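Side-chain contacts in formiminotetrahydrofolate cyclodeaminase (Thermotoga maritima, PDB 1O5H), which probably catalyses the ring closure of 5-formiminotetrahydrofolate to 5,10-methenyltetrahydrofolate with release of ammonia: residues A[133-138]-A[151-156]; A[46-51]-A[129-134]; A[156-161]-A[194-199]. One frame throughout, in Å; residues are numbered along the deposited sequence.

The three contacts illustrate how the chemistry of helix packing can vary within one bundle, for all three are buried. Contacts 1 and 2 are purely apolar and each turn on one leucine of helix 107-141 set against small residues; they share that helix and meet where Leu-135 touches Ala-51. Contact 1 carries the core on to helix 147-172, which contact 3 then ties to helix 178-206. Contact 3 is mixed: beside a buried Phe-Ile pair, a partly exposed histidine stacks on a buried tyrosine and makes a weak hydrogen bond to a partly exposed glutamate. Contacts 1 and 3 are connected through Asp-155 and the hydroxyl of Tyr-199, and all three lie within reach of the second subunit.

Contact 1: residues A[133-138]-A[151-156]; sequences HELEKL and LNAADL
Leu-135 lays its CD1 methyl over the peptide group that joins Ala-153 to Ala-154, 3.4 Å from Ala-153 C and 3.3 Å from Ala-154 N. The touch is thus as much with backbone as with side chain, consistent with the small side chains of the two alanines that the facing helix presents. The CB of Ala-153 points at the leucine and meets both branches of its fork, with Leu-135 CD1 at 3.7 Å and Leu-135 CD2 at 3.8 Å. Ala-154 projects to the flank, and its CB completes the seat at 4.0 Å from Leu-135 CD1. The leucine has CG beside its backbone N and opposite the carbonyl carbon (chi1 -72°), while CD1 continues the line of the chain away from CA (chi2 -177°); that extension carries the methyl as far as the other backbone.

Segments 133-138 and 151-156 run in opposite directions on helices 107-141 and 147-172, which follow each other in the chain, and together they form a helical hairpin within this all-helical protein. The CA atoms of Leu-135 and Ala-154 come within 6.6 Å of each other. All three touching residues are buried and apolar, so the hold is probably that of van der Waals packing and the exclusion of water.

Helix 36-56 closes one side of the contact, Ala-51 packing on Leu-135 and Leu-50 on Ala-153. Asn-152 reaches across the dimer interface to hydrogen-bond with Asn-167 of the second subunit.

Contact 2: residues A[46-51]-A[129-134]; sequences MACALA and KDLAHE
With CG swung anti to the backbone N (chi1 172°) and the fork then turned by a chi2 of 60°, Leu-131 drives both of its methyls at helix 36-56. The branches divide the work. CD2 of Leu-131 meets the CB of Ala-47 at 3.5 Å, while CD1 of Leu-131 lies 3.9 Å from the CB of Ala-51, one helical turn further on. Between these two alanines Leu-131 CD1 also comes to within 3.9 Å of the CA of Cys-48. The sulfur of that cysteine, held beside its own backbone N, comes up alongside the fork, and Cys-48 SG is 4.0 Å from each of the two methyls of Leu-131.

The alanines contribute only methyls, and the leucine fills the space between helix axes that pass 10.4 Å apart. Cut back to an alanine, this position would probably leave a gap facing Ala-47, Cys-48 and Ala-51, taking from the cysteine sulfur one of its apolar neighbours. The next residue on this face, Glu-134, starts toward helix 36-56, but its carboxylate end leads away from that helix to a salt bridge with Arg-73.

Other helices wrap the same leucine: Met-78 of helix 68-100 and Cys-157 of helix 147-172 both pack on it. On helix 36-56, selenomethionine Met-46 instead packs on Met-46 of the second subunit. Segments 46-51 and 129-134 run the same way at 23°, an arrangement characteristic of non-consecutive helices brought side by side in the core of a multi-helix bundle.

Contact 3: residues A[156-161]-A[194-199]; sequences LCHAVF and QIEGCY
Glu-196 OE2 accepts a weak hydrogen bond from His-158 NE2, 2.8 Å long but bent to 123° at the hydrogen. The oxygen sits at the edge of the imidazole, in the plane of the ring, yet off the direction of the N-H and on the side of His-158 CD2, which fits the weakness of the bond. The carboxylate stands steeply to the ring, and the kink at its chi2 is what folds the glutamate tip back toward the histidine.

One face of the same imidazole is covered by Tyr-199. The two rings form an offset stack, nearly parallel at 7°, with their centroids 4.2 Å apart. His-158 CB lies over the middle of the phenol ring, 3.8 Å from the Tyr-199 centroid, in a CH-pi contact, while Tyr-199 CE2 sits over the centre of the imidazole. His-158 reaches this place with its CG trans to the backbone N (chi1 -178°), pointing toward helix 178-206.

Segments 156-161 and 194-199 run nearly antiparallel on helices 147-172 and 178-206, consecutive in the chain, so the pairing is that of a helical hairpin, its axes 10.4 Å apart. One turn beyond the histidine the chemistry becomes apolar. Ile-195 CD1 meets Phe-161 CD1 at 3.7 Å, and Ile-195 CG2 approaches the Phe-161 CB.

The phenol is also held at its far end, where Tyr-199 OH hydrogen-bonds to Asp-155 and, weakly, to Lys-203. Gln-162 of the second subunit packs on the tyrosine too.

Contact 1: residues A[133-138]-A[151-156]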
ATOM      1  N   HIS A 133       2.295 -10.055 -12.802  1.00 40.82           N
ATOM      2  CA  HIS A 133       2.985 -10.647 -13.950  1.00 43.06           C
ATOM      3  C   HIS A 133       4.038  -9.712 -14.523  1.00 44.89           C
ATOM      4  O   HIS A 133       5.100 -10.171 -14.965  1.00 47.96           O
ATOM      5  CB  HIS A 133       2.019 -11.110 -15.058  1.00 43.51           C
ATOM      6  CG  HIS A 133       1.425 -12.469 -14.816  1.00 55.20           C
ATOM      7  ND1 HIS A 133       2.161 -13.634 -14.896  1.00 61.12           N
ATOM      8  CD2 HIS A 133       0.162 -12.849 -14.495  1.00 65.14           C
ATOM      9  CE1 HIS A 133       1.381 -14.671 -14.631  1.00 62.12           C
ATOM     10  NE2 HIS A 133       0.163 -14.223 -14.383  1.00 65.51           N
ATOM     11  N   GLU A 134       3.779  -8.410 -14.504  1.00 43.52           N
ATOM     12  CA  GLU A 134       4.761  -7.473 -15.016  1.00 43.09           C
ATOM     13  C   GLU A 134       5.938  -7.337 -14.069  1.00 42.10           C
ATOM     14  O   GLU A 134       7.095  -7.195 -14.506  1.00 42.48           O
ATOM     15  CB  GLU A 134       4.148  -6.107 -15.286  1.00 44.92           C
ATOM     16  CG  GLU A 134       2.947  -6.099 -16.233  1.00 52.84           C
ATOM     17  CD  GLU A 134       3.264  -6.484 -17.669  1.00 60.19           C
ATOM     18  OE1 GLU A 134       4.167  -7.304 -17.920  1.00 67.69           O
ATOM     19  OE2 GLU A 134       2.576  -5.974 -18.569  1.00 69.11           O
ATOM     20  N   LEU A 135       5.647  -7.389 -12.771  1.00 39.96           N
ATOM     21  CA  LEU A 135       6.689  -7.299 -11.765  1.00 35.60           C
ATOM     22  C   LEU A 135       7.546  -8.507 -11.905  1.00 36.97           C
ATOM     23  O   LEU A 135       8.752  -8.409 -11.754  1.00 39.47           O
ATOM     24  CB  LEU A 135       6.121  -7.184 -10.357  1.00 35.97           C
ATOM     25  CG  LEU A 135       5.480  -5.824 -10.058  1.00 35.14           C
ATOM     26  CD1 LEU A 135       4.997  -5.704  -8.654  1.00 29.72           C
ATOM     27  CD2 LEU A 135       6.463  -4.709 -10.325  1.00 37.52           C
ATOM     28  N   GLU A 136       6.969  -9.650 -12.261  1.00 37.43           N
ATOM     29  CA  GLU A 136       7.840 -10.798 -12.506  1.00 40.53           C
ATOM     30  C   GLU A 136       8.782 -10.551 -13.704  1.00 42.14           C
ATOM     31  O   GLU A 136       9.990 -10.841 -13.640  1.00 44.71           O
ATOM     32  CB  GLU A 136       7.065 -12.087 -12.679  1.00 39.87           C
ATOM     33  CG  GLU A 136       7.984 -13.278 -12.633  1.00 40.91           C
ATOM     34  CD  GLU A 136       7.267 -14.596 -12.765  1.00 56.17           C
ATOM     35  OE1 GLU A 136       6.044 -14.681 -12.509  1.00 50.85           O
ATOM     36  OE2 GLU A 136       7.961 -15.573 -13.113  1.00 70.14           O
ATOM     37  N   LYS A 137       8.246  -9.997 -14.786  1.00 40.21           N
ATOM     38  CA  LYS A 137       9.092  -9.668 -15.924  1.00 38.38           C
ATOM     39  C   LYS A 137      10.131  -8.642 -15.515  1.00 38.65           C
ATOM     40  O   LYS A 137      11.302  -8.792 -15.847  1.00 38.00           O
ATOM     41  CB  LYS A 137       8.269  -9.215 -17.131  1.00 36.72           C
ATOM     42  CG  LYS A 137       7.641 -10.399 -17.870  1.00 40.96           C
ATOM     43  CD  LYS A 137       6.496 -10.010 -18.804  1.00 47.18           C
ATOM     44  CE  LYS A 137       5.827 -11.260 -19.349  1.00 51.77           C
ATOM     45  NZ  LYS A 137       5.152 -11.017 -20.648  1.00 63.14           N
ATOM     46  N   LEU A 138       9.733  -7.635 -14.741  1.00 38.16           N
ATOM     47  CA  LEU A 138      10.700  -6.625 -14.324  1.00 39.10           C
ATOM     48  C   LEU A 138      11.807  -7.189 -13.402  1.00 40.60           C
ATOM     49  O   LEU A 138      12.982  -6.878 -13.560  1.00 38.67           O
ATOM     50  CB  LEU A 138       9.991  -5.457 -13.661  1.00 38.93           C
ATOM     51  CG  LEU A 138       9.092  -4.626 -14.571  1.00 41.31           C
ATOM     52  CD1 LEU A 138       8.336  -3.617 -13.760  1.00 41.48           C
ATOM     53  CD2 LEU A 138       9.872  -3.918 -15.655  1.00 37.05           C
ATOM     54  N   LEU A 151      10.640  -4.640  -5.928  1.00 35.13           N
ATOM     55  CA  LEU A 151      10.274  -5.386  -4.739  1.00 34.06           C
ATOM     56  C   LEU A 151       9.209  -4.612  -4.011  1.00 35.67           C
ATOM     57  O   LEU A 151       8.194  -5.158  -3.617  1.00 39.55           O
ATOM     58  CB  LEU A 151      11.471  -5.564  -3.826  1.00 31.57           C
ATOM     59  CG  LEU A 151      11.789  -6.991  -3.398  1.00 36.79           C
ATOM     60  CD1 LEU A 151      12.793  -6.927  -2.312  1.00 33.47           C
ATOM     61  CD2 LEU A 151      10.547  -7.796  -2.950  1.00 30.48           C
ATOM     62  N   ASN A 152       9.432  -3.318  -3.868  1.00 35.87           N
ATOM     63  CA  ASN A 152       8.496  -2.484  -3.184  1.00 35.50           C
ATOM     64  C   ASN A 152       7.169  -2.639  -3.846  1.00 35.03           C
ATOM     65  O   ASN A 152       6.144  -2.781  -3.167  1.00 36.82           O
ATOM     66  CB  ASN A 152       8.953  -1.033  -3.243  1.00 37.30           C
ATOM     67  CG  ASN A 152      10.101  -0.758  -2.317  1.00 38.36           C
ATOM     68  OD1 ASN A 152      10.546  -1.643  -1.561  1.00 44.14           O
ATOM     69  ND2 ASN A 152      10.571   0.472  -2.333  1.00 33.90           N
ATOM     70  N   ALA A 153       7.175  -2.634  -5.176  1.00 32.58           N
ATOM     71  CA  ALA A 153       5.919  -2.720  -5.892  1.00 32.30           C
ATOM     72  C   ALA A 153       5.282  -4.088  -5.690  1.00 33.66           C
ATOM     73  O   ALA A 153       4.062  -4.189  -5.573  1.00 37.28           O
ATOM     74  CB  ALA A 153       6.089  -2.404  -7.323  1.00 32.09           C
ATOM     75  N   ALA A 154       6.088  -5.134  -5.568  1.00 32.24           N
ATOM     76  CA  ALA A 154       5.520  -6.456  -5.297  1.00 31.85           C
ATOM     77  C   ALA A 154       4.868  -6.500  -3.927  1.00 34.59           C
ATOM     78  O   ALA A 154       3.756  -7.037  -3.737  1.00 39.03           O
ATOM     79  CB  ALA A 154       6.556  -7.508  -5.416  1.00 29.28           C
ATOM     80  N   ASP A 155       5.535  -5.926  -2.948  1.00 33.35           N
ATOM     81  CA  ASP A 155       4.932  -5.930  -1.641  1.00 33.87           C
ATOM     82  C   ASP A 155       3.581  -5.176  -1.652  1.00 34.46           C
ATOM     83  O   ASP A 155       2.578  -5.691  -1.143  1.00 36.89           O
ATOM     84  CB  ASP A 155       5.926  -5.439  -0.605  1.00 32.64           C
ATOM     85  CG  ASP A 155       6.979  -6.497  -0.271  1.00 35.60           C
ATOM     86  OD1 ASP A 155       6.592  -7.656  -0.051  1.00 39.70           O
ATOM     87  OD2 ASP A 155       8.212  -6.276  -0.182  1.00 45.73           O
ATOM     88  N   LEU A 156       3.528  -4.003  -2.283  1.00 32.33           N
ATOM     89  CA  LEU A 156       2.270  -3.263  -2.317  1.00 32.41           C
ATOM     90  C   LEU A 156       1.224  -4.037  -3.103  1.00 32.09           C
ATOM     91  O   LEU A 156       0.104  -4.209  -2.637  1.00 28.83           O
ATOM     92  CB  LEU A 156       2.466  -1.887  -2.926  1.00 33.64           C
ATOM     93  CG  LEU A 156       3.489  -1.028  -2.201  1.00 30.52           C
ATOM     94  CD1 LEU A 156       3.649   0.263  -2.960  1.00 24.78           C
ATOM     95  CD2 LEU A 156       3.061  -0.778  -0.771  1.00 23.08           C
TER

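Contact 2: residues A[46-51]-A[129-134]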
HETATM    1  N   MSE A  46      -0.449   3.361  -7.346  1.00 40.38           N
HETATM    2  CA  MSE A  46       0.905   3.758  -7.030  1.00 43.52           C
HETATM    3  C   MSE A  46       1.879   2.619  -7.256  1.00 41.44           C
HETATM    4  O   MSE A  46       3.016   2.850  -7.689  1.00 43.97           O
HETATM    5  CB  MSE A  46       0.991   4.248  -5.595  1.00 40.49           C
HETATM    6  CG  MSE A  46       0.383   5.617  -5.409  1.00 45.45           C
HETATM    7 SE   MSE A  46       0.266   6.048  -3.524  1.00 58.96          SE
HETATM    8  CE  MSE A  46      -0.685   4.575  -2.987  1.00 58.74           C
ATOM      9  N   ALA A  47       1.453   1.390  -6.972  1.00 37.89           N
ATOM     10  CA  ALA A  47       2.321   0.243  -7.232  1.00 37.15           C
ATOM     11  C   ALA A  47       2.628   0.120  -8.713  1.00 38.40           C
ATOM     12  O   ALA A  47       3.773  -0.151  -9.091  1.00 39.33           O
ATOM     13  CB  ALA A  47       1.720  -1.025  -6.727  1.00 35.82           C
ATOM     14  N   CYS A  48       1.612   0.339  -9.549  1.00 38.26           N
ATOM     15  CA  CYS A  48       1.789   0.325 -10.997  1.00 38.81           C
ATOM     16  C   CYS A  48       2.776   1.405 -11.416  1.00 40.60           C
ATOM     17  O   CYS A  48       3.620   1.194 -12.304  1.00 43.63           O
ATOM     18  CB  CYS A  48       0.457   0.491 -11.730  1.00 38.69           C
ATOM     19  SG  CYS A  48      -0.676  -0.925 -11.537  1.00 48.11           S
ATOM     20  N   ALA A  49       2.710   2.555 -10.764  1.00 39.77           N
ATOM     21  CA  ALA A  49       3.674   3.603 -11.049  1.00 39.59           C
ATOM     22  C   ALA A  49       5.111   3.178 -10.770  1.00 39.36           C
ATOM     23  O   ALA A  49       5.999   3.492 -11.553  1.00 38.69           O
ATOM     24  CB  ALA A  49       3.339   4.872 -10.307  1.00 41.43           C
ATOM     25  N   LEU A  50       5.365   2.456  -9.684  1.00 39.82           N
ATOM     26  CA  LEU A  50       6.729   1.971  -9.486  1.00 39.31           C
ATOM     27  C   LEU A  50       7.123   1.042 -10.635  1.00 40.80           C
ATOM     28  O   LEU A  50       8.213   1.162 -11.195  1.00 39.36           O
ATOM     29  CB  LEU A  50       6.893   1.285  -8.148  1.00 38.96           C
ATOM     30  CG  LEU A  50       6.689   2.198  -6.940  1.00 43.12           C
ATOM     31  CD1 LEU A  50       6.304   1.353  -5.749  1.00 49.76           C
ATOM     32  CD2 LEU A  50       7.924   3.032  -6.625  1.00 31.27           C
ATOM     33  N   ALA A  51       6.227   0.139 -11.024  1.00 41.76           N
ATOM     34  CA  ALA A  51       6.564  -0.778 -12.096  1.00 42.11           C
ATOM     35  C   ALA A  51       6.861   0.018 -13.349  1.00 44.60           C
ATOM     36  O   ALA A  51       7.798  -0.295 -14.087  1.00 47.94           O
ATOM     37  CB  ALA A  51       5.460  -1.727 -12.345  1.00 42.49           C
ATOM     38  N   LYS A 129      -3.409  -8.921 -10.570  1.00 36.56           N
ATOM     39  CA  LYS A 129      -2.827 -10.045 -11.296  1.00 37.86           C
ATOM     40  C   LYS A 129      -1.946  -9.563 -12.478  1.00 38.49           C
ATOM     41  O   LYS A 129      -0.843 -10.076 -12.699  1.00 38.06           O
ATOM     42  CB  LYS A 129      -3.922 -11.000 -11.781  1.00 40.93           C
ATOM     43  CG  LYS A 129      -3.469 -12.217 -12.601  1.00 35.90           C
ATOM     44  CD  LYS A 129      -3.285 -11.908 -14.078  1.00 50.35           C
ATOM     45  CE  LYS A 129      -4.567 -11.474 -14.793  1.00 56.09           C
ATOM     46  NZ  LYS A 129      -5.707 -12.420 -14.626  1.00 59.19           N
ATOM     47  N   ASP A 130      -2.417  -8.575 -13.229  1.00 38.04           N
ATOM     48  CA  ASP A 130      -1.606  -8.050 -14.318  1.00 38.60           C
ATOM     49  C   ASP A 130      -0.339  -7.434 -13.785  1.00 37.52           C
ATOM     50  O   ASP A 130       0.716  -7.670 -14.324  1.00 36.04           O
ATOM     51  CB  ASP A 130      -2.374  -7.016 -15.119  1.00 40.05           C
ATOM     52  CG  ASP A 130      -3.504  -7.628 -15.907  1.00 45.22           C
ATOM     53  OD1 ASP A 130      -3.398  -8.839 -16.236  1.00 45.90           O
ATOM     54  OD2 ASP A 130      -4.521  -6.974 -16.242  1.00 45.96           O
ATOM     55  N   LEU A 131      -0.450  -6.647 -12.717  1.00 37.18           N
ATOM     56  CA  LEU A 131       0.705  -5.970 -12.167  1.00 34.50           C
ATOM     57  C   LEU A 131       1.711  -7.000 -11.739  1.00 34.70           C
ATOM     58  O   LEU A 131       2.887  -6.868 -12.031  1.00 34.57           O
ATOM     59  CB  LEU A 131       0.308  -5.080 -10.995  1.00 34.67           C
ATOM     60  CG  LEU A 131       1.460  -4.447 -10.207  1.00 34.19           C
ATOM     61  CD1 LEU A 131       2.308  -3.581 -11.113  1.00 25.66           C
ATOM     62  CD2 LEU A 131       0.963  -3.626  -9.012  1.00 34.43           C
ATOM     63  N   ALA A 132       1.245  -8.049 -11.080  1.00 36.65           N
ATOM     64  CA  ALA A 132       2.158  -9.070 -10.583  1.00 38.59           C
ATOM     65  C   ALA A 132       2.956  -9.657 -11.725  1.00 38.49           C
ATOM     66  O   ALA A 132       4.153  -9.727 -11.640  1.00 40.72           O
ATOM     67  CB  ALA A 132       1.407 -10.147  -9.855  1.00 38.01           C
ATOM     68  N   HIS A 133       2.295 -10.055 -12.802  1.00 40.82           N
ATOM     69  CA  HIS A 133       2.985 -10.647 -13.950  1.00 43.06           C
ATOM     70  C   HIS A 133       4.038  -9.712 -14.523  1.00 44.89           C
ATOM     71  O   HIS A 133       5.100 -10.171 -14.965  1.00 47.96           O
ATOM     72  CB  HIS A 133       2.019 -11.110 -15.058  1.00 43.51           C
ATOM     73  CG  HIS A 133       1.425 -12.469 -14.816  1.00 55.20           C
ATOM     74  ND1 HIS A 133       2.161 -13.634 -14.896  1.00 61.12           N
ATOM     75  CD2 HIS A 133       0.162 -12.849 -14.495  1.00 65.14           C
ATOM     76  CE1 HIS A 133       1.381 -14.671 -14.631  1.00 62.12           C
ATOM     77  NE2 HIS A 133       0.163 -14.223 -14.383  1.00 65.51           N
ATOM     78  N   GLU A 134       3.779  -8.410 -14.504  1.00 43.52           N
ATOM     79  CA  GLU A 134       4.761  -7.473 -15.016  1.00 43.09           C
ATOM     80  C   GLU A 134       5.938  -7.337 -14.069  1.00 42.10           C
ATOM     81  O   GLU A 134       7.095  -7.195 -14.506  1.00 42.48           O
ATOM     82  CB  GLU A 134       4.148  -6.107 -15.286  1.00 44.92           C
ATOM     83  CG  GLU A 134       2.947  -6.099 -16.233  1.00 52.84           C
ATOM     84  CD  GLU A 134       3.264  -6.484 -17.669  1.00 60.19           C
ATOM     85  OE1 GLU A 134       4.167  -7.304 -17.920  1.00 67.69           O
ATOM     86  OE2 GLU A 134       2.576  -5.974 -18.569  1.00 69.11           O
TER

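Contact 3: residues A[156-161]-A[194-199]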
ATOM      1  N   LEU A 156       3.528  -4.003  -2.283  1.00 32.33           N
ATOM      2  CA  LEU A 156       2.270  -3.263  -2.317  1.00 32.41           C
ATOM      3  C   LEU A 156       1.224  -4.037  -3.103  1.00 32.09           C
ATOM      4  O   LEU A 156       0.104  -4.209  -2.637  1.00 28.83           O
ATOM      5  CB  LEU A 156       2.466  -1.887  -2.926  1.00 33.64           C
ATOM      6  CG  LEU A 156       3.489  -1.028  -2.201  1.00 30.52           C
ATOM      7  CD1 LEU A 156       3.649   0.263  -2.960  1.00 24.78           C
ATOM      8  CD2 LEU A 156       3.061  -0.778  -0.771  1.00 23.08           C
ATOM      9  N   CYS A 157       1.616  -4.531  -4.275  1.00 34.10           N
ATOM     10  CA  CYS A 157       0.756  -5.375  -5.074  1.00 37.52           C
ATOM     11  C   CYS A 157       0.060  -6.445  -4.211  1.00 39.55           C
ATOM     12  O   CYS A 157      -1.175  -6.499  -4.110  1.00 40.91           O
ATOM     13  CB  CYS A 157       1.573  -6.036  -6.166  1.00 37.79           C
ATOM     14  SG  CYS A 157       0.589  -7.076  -7.251  1.00 42.57           S
ATOM     15  N   HIS A 158       0.864  -7.264  -3.557  1.00 39.30           N
ATOM     16  CA  HIS A 158       0.343  -8.289  -2.693  1.00 40.98           C
ATOM     17  C   HIS A 158      -0.654  -7.753  -1.651  1.00 41.88           C
ATOM     18  O   HIS A 158      -1.731  -8.339  -1.443  1.00 46.03           O
ATOM     19  CB  HIS A 158       1.509  -8.971  -2.013  1.00 42.56           C
ATOM     20  CG  HIS A 158       1.110 -10.099  -1.125  1.00 44.55           C
ATOM     21  ND1 HIS A 158       1.143 -10.008   0.251  1.00 47.82           N
ATOM     22  CD2 HIS A 158       0.670 -11.346  -1.414  1.00 49.14           C
ATOM     23  CE1 HIS A 158       0.746 -11.155   0.775  1.00 46.82           C
ATOM     24  NE2 HIS A 158       0.456 -11.984  -0.215  1.00 55.56           N
ATOM     25  N   ALA A 159      -0.317  -6.650  -0.988  1.00 37.55           N
ATOM     26  CA  ALA A 159      -1.235  -6.107   0.018  1.00 35.57           C
ATOM     27  C   ALA A 159      -2.571  -5.710  -0.623  1.00 36.54           C
ATOM     28  O   ALA A 159      -3.633  -5.951  -0.050  1.00 37.17           O
ATOM     29  CB  ALA A 159      -0.616  -4.902   0.745  1.00 32.00           C
ATOM     30  N   VAL A 160      -2.510  -5.078  -1.797  1.00 34.94           N
ATOM     31  CA  VAL A 160      -3.703  -4.621  -2.435  1.00 33.31           C
ATOM     32  C   VAL A 160      -4.538  -5.867  -2.667  1.00 34.69           C
ATOM     33  O   VAL A 160      -5.725  -5.906  -2.340  1.00 36.67           O
ATOM     34  CB  VAL A 160      -3.417  -3.910  -3.746  1.00 33.06           C
ATOM     35  CG1 VAL A 160      -4.731  -3.535  -4.429  1.00 32.02           C
ATOM     36  CG2 VAL A 160      -2.608  -2.656  -3.486  1.00 32.78           C
ATOM     37  N   PHE A 161      -3.910  -6.918  -3.162  1.00 30.96           N
ATOM     38  CA  PHE A 161      -4.659  -8.116  -3.334  1.00 30.08           C
ATOM     39  C   PHE A 161      -5.312  -8.515  -2.021  1.00 30.59           C
ATOM     40  O   PHE A 161      -6.497  -8.860  -1.979  1.00 32.46           O
ATOM     41  CB  PHE A 161      -3.820  -9.277  -3.855  1.00 27.35           C
ATOM     42  CG  PHE A 161      -4.482 -10.586  -3.649  1.00 28.20           C
ATOM     43  CD1 PHE A 161      -5.509 -11.003  -4.516  1.00 30.65           C
ATOM     44  CD2 PHE A 161      -4.181 -11.364  -2.525  1.00 19.52           C
ATOM     45  CE1 PHE A 161      -6.184 -12.249  -4.318  1.00 28.00           C
ATOM     46  CE2 PHE A 161      -4.857 -12.596  -2.302  1.00 33.56           C
ATOM     47  CZ  PHE A 161      -5.860 -13.036  -3.214  1.00 30.07           C
ATOM     48  N   GLN A 194      -2.241 -16.985  -9.010  1.00 37.10           N
ATOM     49  CA  GLN A 194      -1.386 -16.307  -9.976  1.00 39.44           C
ATOM     50  C   GLN A 194      -0.592 -15.241  -9.269  1.00 40.04           C
ATOM     51  O   GLN A 194       0.640 -15.222  -9.343  1.00 43.57           O
ATOM     52  CB  GLN A 194      -2.196 -15.765 -11.148  1.00 37.14           C
ATOM     53  CG  GLN A 194      -2.508 -16.872 -12.194  1.00 42.30           C
ATOM     54  CD  GLN A 194      -3.454 -16.406 -13.289  1.00 47.59           C
ATOM     55  OE1 GLN A 194      -3.299 -15.296 -13.806  1.00 67.02           O
ATOM     56  NE2 GLN A 194      -4.446 -17.251 -13.648  1.00 66.35           N
ATOM     57  N   ILE A 195      -1.291 -14.420  -8.498  1.00 39.24           N
ATOM     58  CA  ILE A 195      -0.674 -13.354  -7.757  1.00 38.20           C
ATOM     59  C   ILE A 195       0.330 -13.860  -6.695  1.00 42.01           C
ATOM     60  O   ILE A 195       1.453 -13.372  -6.640  1.00 42.77           O
ATOM     61  CB  ILE A 195      -1.755 -12.447  -7.131  1.00 37.12           C
ATOM     62  CG1 ILE A 195      -2.492 -11.673  -8.224  1.00 38.57           C
ATOM     63  CG2 ILE A 195      -1.130 -11.455  -6.154  1.00 25.13           C
ATOM     64  CD1 ILE A 195      -3.664 -10.934  -7.707  1.00 30.95           C
ATOM     65  N   GLU A 196      -0.058 -14.825  -5.864  1.00 42.79           N
ATOM     66  CA  GLU A 196       0.889 -15.414  -4.912  1.00 43.79           C
ATOM     67  C   GLU A 196       2.134 -15.912  -5.597  1.00 44.21           C
ATOM     68  O   GLU A 196       3.243 -15.629  -5.133  1.00 44.85           O
ATOM     69  CB  GLU A 196       0.282 -16.611  -4.191  1.00 45.82           C
ATOM     70  CG  GLU A 196      -0.390 -16.287  -2.872  1.00 57.94           C
ATOM     71  CD  GLU A 196       0.469 -15.397  -1.992  1.00 73.28           C
ATOM     72  OE1 GLU A 196       1.608 -15.809  -1.632  1.00 73.93           O
ATOM     73  OE2 GLU A 196      -0.002 -14.274  -1.672  1.00 71.22           O
ATOM     74  N   GLY A 197       1.940 -16.656  -6.696  1.00 40.22           N
ATOM     75  CA  GLY A 197       3.032 -17.264  -7.400  1.00 37.58           C
ATOM     76  C   GLY A 197       4.015 -16.234  -7.863  1.00 38.69           C
ATOM     77  O   GLY A 197       5.180 -16.289  -7.470  1.00 38.45           O
ATOM     78  N   CYS A 198       3.552 -15.293  -8.694  1.00 38.77           N
ATOM     79  CA  CYS A 198       4.405 -14.192  -9.129  1.00 40.00           C
ATOM     80  C   CYS A 198       5.092 -13.526  -7.933  1.00 39.80           C
ATOM     81  O   CYS A 198       6.289 -13.296  -7.925  1.00 41.03           O
ATOM     82  CB  CYS A 198       3.579 -13.161  -9.881  1.00 40.30           C
ATOM     83  SG  CYS A 198       3.090 -13.665 -11.554  1.00 51.47           S
ATOM     84  N   TYR A 199       4.321 -13.239  -6.905  1.00 40.01           N
ATOM     85  CA  TYR A 199       4.829 -12.554  -5.750  1.00 42.80           C
ATOM     86  C   TYR A 199       6.020 -13.268  -5.122  1.00 47.49           C
ATOM     87  O   TYR A 199       7.081 -12.663  -4.885  1.00 49.70           O
ATOM     88  CB  TYR A 199       3.737 -12.457  -4.717  1.00 41.71           C
ATOM     89  CG  TYR A 199       4.178 -11.788  -3.463  1.00 37.95           C
ATOM     90  CD1 TYR A 199       4.713 -10.501  -3.510  1.00 44.29           C
ATOM     91  CD2 TYR A 199       4.029 -12.415  -2.216  1.00 37.35           C
ATOM     92  CE1 TYR A 199       5.122  -9.834  -2.349  1.00 40.42           C
ATOM     93  CE2 TYR A 199       4.427 -11.774  -1.050  1.00 40.61           C
ATOM     94  CZ  TYR A 199       4.981 -10.475  -1.135  1.00 41.94           C
ATOM     95  OH  TYR A 199       5.395  -9.814  -0.024  1.00 37.92           O
TER